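Local structure of putative citrate lyase, alfa subunit (Streptococcus mutans, 2HJ0) at residues A[291-294]-A[295-299]; A[336-339]-A[340-344]. The protein is a putative citrate lyase alpha subunit of the CitF family, built on two mixed beta-sheets flanked by helices. One frame throughout, in Å; residues are numbered along the deposited sequence.

Contact 1 of 2, residues A[291-294]-A[295-299]; sequences MREQ and MIKDD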
loop_
_atom_site.group_PDB
_atom_site.type_symbol
_atom_site.label_atom_id
_atom_site.label_comp_id
_atom_site.label_asym_id
_atom_site.label_seq_id
_atom_site.Cartn_x
_atom_site.Cartn_y
_atom_site.Cartn_z
HETATM N N MSE A 291 -28.190 20.697 -3.079
HETATM C CA MSE A 291 -28.102 19.394 -3.708
HETATM C C MSE A 291 -28.799 18.346 -2.830
HETATM O O MSE A 291 -29.622 17.563 -3.319
HETATM C CB MSE A 291 -26.634 19.026 -3.912
HETATM C CG MSE A 291 -26.334 18.358 -5.237
HETATM SE SE MSE A 291 -24.514 17.739 -5.293
HETATM C CE MSE A 291 -23.621 19.458 -5.222
ATOM N N ARG A 292 -28.461 18.350 -1.538
ATOM C CA ARG A 292 -29.041 17.430 -0.558
ATOM C C ARG A 292 -30.573 17.497 -0.610
ATOM O O ARG A 292 -31.247 16.472 -0.721
ATOM C CB ARG A 292 -28.556 17.777 0.864
ATOM C CG ARG A 292 -28.984 16.771 1.939
ATOM C CD ARG A 292 -28.445 17.120 3.320
ATOM N NE ARG A 292 -29.317 18.055 4.019
ATOM C CZ ARG A 292 -30.318 17.702 4.820
ATOM N NH1 ARG A 292 -30.577 16.419 5.043
ATOM N NH2 ARG A 292 -31.083 18.636 5.378
ATOM N N GLU A 293 -31.106 18.713 -0.530
ATOM C CA GLU A 293 -32.537 18.955 -0.576
ATOM C C GLU A 293 -33.154 18.257 -1.786
ATOM O O GLU A 293 -34.144 17.545 -1.662
ATOM C CB GLU A 293 -32.796 20.461 -0.652
ATOM C CG GLU A 293 -34.241 20.878 -0.416
ATOM C CD GLU A 293 -34.492 22.344 -0.765
ATOM O OE1 GLU A 293 -33.778 23.218 -0.218
ATOM O OE2 GLU A 293 -35.407 22.619 -1.582
ATOM N N GLN A 294 -32.562 18.454 -2.955
ATOM C CA GLN A 294 -33.075 17.824 -4.160
ATOM C C GLN A 294 -32.923 16.323 -4.113
ATOM O O GLN A 294 -33.747 15.599 -4.660
ATOM C CB GLN A 294 -32.362 18.366 -5.396
ATOM C CG GLN A 294 -33.162 19.413 -6.160
ATOM C CD GLN A 294 -34.247 18.803 -7.017
ATOM O OE1 GLN A 294 -35.082 18.042 -6.534
ATOM N NE2 GLN A 294 -34.240 19.138 -8.304
HETATM N N MSE A 295 -31.863 15.849 -3.473
HETATM C CA MSE A 295 -31.647 14.412 -3.380
HETATM C C MSE A 295 -32.674 13.801 -2.447
HETATM O O MSE A 295 -33.032 12.634 -2.595
HETATM C CB MSE A 295 -30.248 14.103 -2.859
HETATM C CG MSE A 295 -29.129 14.422 -3.834
HETATM SE SE MSE A 295 -27.375 14.325 -2.988
HETATM C CE MSE A 295 -27.209 12.383 -2.928
ATOM N N ILE A 296 -33.129 14.592 -1.477
ATOM C CA ILE A 296 -34.126 14.125 -0.531
ATOM C C ILE A 296 -35.506 14.118 -1.203
ATOM O O ILE A 296 -36.230 13.140 -1.085
ATOM C CB ILE A 296 -34.133 14.997 0.747
ATOM C CG1 ILE A 296 -32.841 14.785 1.525
ATOM C CG2 ILE A 296 -35.303 14.618 1.629
ATOM C CD1 ILE A 296 -32.694 15.674 2.734
ATOM N N LYS A 297 -35.855 15.190 -1.915
ATOM C CA LYS A 297 -37.139 15.258 -2.611
ATOM C C LYS A 297 -37.297 13.971 -3.417
ATOM O O LYS A 297 -38.320 13.282 -3.330
ATOM C CB LYS A 297 -37.193 16.455 -3.570
ATOM C CG LYS A 297 -37.038 17.832 -2.909
ATOM C CD LYS A 297 -37.182 18.976 -3.929
ATOM C CE LYS A 297 -36.842 20.334 -3.307
ATOM N NZ LYS A 297 -37.677 20.657 -2.104
ATOM N N ASP A 298 -36.273 13.671 -4.213
ATOM C CA ASP A 298 -36.230 12.458 -5.016
ATOM C C ASP A 298 -35.703 11.435 -4.019
ATOM O O ASP A 298 -35.413 11.783 -2.881
ATOM C CB ASP A 298 -35.248 12.616 -6.185
ATOM C CG ASP A 298 -35.527 13.859 -7.027
ATOM O OD1 ASP A 298 -36.675 14.023 -7.486
ATOM O OD2 ASP A 298 -34.600 14.675 -7.232
ATOM N N ASP A 299 -35.583 10.176 -4.400
ATOM C CA ASP A 299 -35.073 9.229 -3.426
ATOM C C ASP A 299 -33.720 8.726 -3.886
ATOM O O ASP A 299 -33.261 7.661 -3.466
ATOM C CB ASP A 299 -36.057 8.075 -3.248
ATOM C CG ASP A 299 -35.830 7.312 -1.957
ATOM O OD1 ASP A 299 -35.632 7.972 -0.912
ATOM O OD2 ASP A 299 -35.859 6.057 -1.991
#

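Contact 2 of 2, residues A[336-339]-A[340-344]; sequences AVSL and DRNAE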
loop_
_atom_site.group_PDB
_atom_site.type_symbol
_atom_site.label_atom_id
_atom_site.label_comp_id
_atom_site.label_asym_id
_atom_site.label_seq_id
_atom_site.Cartn_x
_atom_site.Cartn_y
_atom_site.Cartn_z
ATOM N N ALA A 336 -11.714 14.696 9.774
ATOM C CA ALA A 336 -10.616 13.828 10.105
ATOM C C ALA A 336 -11.151 12.792 11.086
ATOM O O ALA A 336 -10.818 11.616 10.997
ATOM C CB ALA A 336 -9.487 14.614 10.713
ATOM N N VAL A 337 -12.007 13.212 12.008
ATOM C CA VAL A 337 -12.550 12.278 12.987
ATOM C C VAL A 337 -13.358 11.185 12.320
ATOM O O VAL A 337 -13.231 10.009 12.662
ATOM C CB VAL A 337 -13.422 13.009 14.003
ATOM C CG1 VAL A 337 -14.088 12.005 14.949
ATOM C CG2 VAL A 337 -12.552 13.989 14.797
ATOM N N SER A 338 -14.181 11.587 11.361
ATOM C CA SER A 338 -15.030 10.669 10.615
ATOM C C SER A 338 -14.243 9.566 9.914
ATOM O O SER A 338 -14.704 8.423 9.812
ATOM C CB SER A 338 -15.836 11.444 9.581
ATOM O OG SER A 338 -16.754 10.588 8.947
ATOM N N LEU A 339 -13.061 9.917 9.423
ATOM C CA LEU A 339 -12.213 8.961 8.730
ATOM C C LEU A 339 -11.950 7.754 9.607
ATOM O O LEU A 339 -11.662 6.663 9.120
ATOM C CB LEU A 339 -10.890 9.611 8.355
ATOM C CG LEU A 339 -9.875 8.701 7.666
ATOM C CD1 LEU A 339 -10.454 8.167 6.362
ATOM C CD2 LEU A 339 -8.596 9.490 7.406
ATOM N N ASP A 340 -12.056 7.958 10.911
ATOM C CA ASP A 340 -11.831 6.890 11.859
ATOM C C ASP A 340 -13.139 6.280 12.361
ATOM O O ASP A 340 -13.262 5.060 12.466
ATOM C CB ASP A 340 -11.021 7.423 13.038
ATOM C CG ASP A 340 -10.934 6.431 14.179
ATOM O OD1 ASP A 340 -10.435 5.307 13.956
ATOM O OD2 ASP A 340 -11.370 6.775 15.298
ATOM N N ARG A 341 -14.104 7.144 12.664
ATOM C CA ARG A 341 -15.415 6.746 13.183
ATOM C C ARG A 341 -16.226 5.879 12.217
ATOM O O ARG A 341 -16.677 4.795 12.584
ATOM C CB ARG A 341 -16.222 7.998 13.539
ATOM C CG ARG A 341 -17.553 7.742 14.248
ATOM C CD ARG A 341 -18.472 8.968 14.131
ATOM N NE ARG A 341 -17.744 10.230 14.305
ATOM C CZ ARG A 341 -17.925 11.298 13.538
ATOM N NH1 ARG A 341 -18.813 11.243 12.549
ATOM N NH2 ARG A 341 -17.226 12.412 13.753
ATOM N N ASN A 342 -16.406 6.354 10.988
ATOM C CA ASN A 342 -17.173 5.602 10.008
ATOM C C ASN A 342 -16.267 4.771 9.102
ATOM O O ASN A 342 -16.395 4.826 7.875
ATOM C CB ASN A 342 -18.022 6.548 9.147
ATOM C CG ASN A 342 -18.914 7.467 9.969
ATOM O OD1 ASN A 342 -18.695 8.669 10.007
ATOM N ND2 ASN A 342 -19.927 6.902 10.621
ATOM N N ALA A 343 -15.364 3.996 9.697
ATOM C CA ALA A 343 -14.424 3.168 8.936
ATOM C C ALA A 343 -15.084 2.468 7.761
ATOM O O ALA A 343 -16.286 2.228 7.772
ATOM C CB ALA A 343 -13.780 2.144 9.847
ATOM N N GLU A 344 -14.277 2.142 6.754
ATOM C CA GLU A 344 -14.728 1.471 5.528
ATOM C C GLU A 344 -15.597 2.386 4.662
ATOM O O GLU A 344 -15.345 2.514 3.469
ATOM C CB GLU A 344 -15.478 0.170 5.859
ATOM C CG GLU A 344 -16.984 0.244 5.696
ATOM C CD GLU A 344 -17.717 -0.503 6.789
ATOM O OE1 GLU A 344 -18.967 -0.580 6.723
ATOM O OE2 GLU A 344 -17.039 -1.005 7.717
#

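Contact 1 of 2, residues A[291-294]-A[295-299]
Arg-292 lays its side chain alongside Ile-296, one turn further on, and the CD1 methyl of Ile-296 covers one face of the guanidinium. These are the last two turns of helix 282-297, the helix of a beta-alpha-beta unit between strands 275-277 and 302-305. NH1 of Arg-292 also forms a salt bridge with Glu-319, which ties this end of the helix to the chain beyond the unit. Next to this pair, Glu-293 and Lys-297 run side by side in the same direction. The Lys-297 chain stays straight until its last torsion (chi4 -57°), where it bends and brings NZ to OE2 of Glu-293 at 3.0 Å. The result is an i to i+4 salt bridge on an exposed face, with a weak hydrogen bond in it. The two selenomethionines, Met-291 and Met-295, are buried; Met-291 meets Ile-264 of helix 251-265 and Met-295 meets Phe-274. Asp-298 is the first residue to leave helical geometry. Its carboxylate OD2 is hydrogen-bonded to the hydroxyl of Tyr-270. Its amide still keeps the helical pattern: Asp-298 N donates to Gln-294 O at 3.2 Å, almost straight at 172°, with the donor tilted 34° from the carbonyl plane.

Contact 2 of 2, residues A[336-339]-A[340-344]
Arg-341 starts with CG anti to the backbone N (chi1 -173°) and then bends at its third torsion (chi3 -41°), which folds the guanidinium back over the preceding turn of helix 333-341. Val-337 turns CG1 the same way about its own first torsion (chi1 175°), beside its carbonyl carbon and towards the arginine. The two side chains meet at a slant. NH2 of Arg-341 lies 3.4 Å from CG1 of Val-337, and the methyl group approaches the guanidinium plane obliquely. The same NH2 is 3.9 Å from CB of Val-337, so this branch of the arginine sits against the base of the valine as well as its methyl. One face of the guanidinium rests on the backbone of Ser-338, with Ser-338 CA 4.1 Å above the plane and over its centre. The normally charged guanidinium thus lies flat on the helix surface. A salt bridge from NH1 of Arg-341 to Glu-318, at the end of helix 311-318, probably helps to hold its rotation. Ser-338 is buried, and its OG is hydrogen-bonded to ND1 of His-346 in the following strand, 346-348.

The backbone carries the helix to its end. Arg-341 N donates to Val-337 O at 3.0 Å, in the carbonyl plane. Asn-342 N donates to Ser-338 O at 2.9 Å, and Asn-342 is the first residue to leave helical angles. Further along, Glu-344 O accepts a hydrogen bond from Thr-216 of the second subunit. The whole is a C-terminal helix turn with an i to i+4 side-chain pair, leading through a short loop into strand 346-348, outermost within this chain in a mixed sheet of an alpha/beta fold.

In the fold
Contacts 1 and 2 follow one another in the chain, and both finish a helix beside the same mixed sheet. The helix of contact 1 leads into strand 302-305. The helix of contact 2 leads into strand 346-348, the outermost strand of that sheet within this chain, with strand 322-327 between the two. The contacts do not touch. Their centres are 24 Å apart and their nearest atoms about 15 Å. The region between them includes helix 311-318. The arginines of the two contacts form salt bridges to consecutive glutamates, Glu-318 at the end of this helix and Glu-319 just after it, so one helix end links the two contacts. Only contact 2 reaches the second subunit.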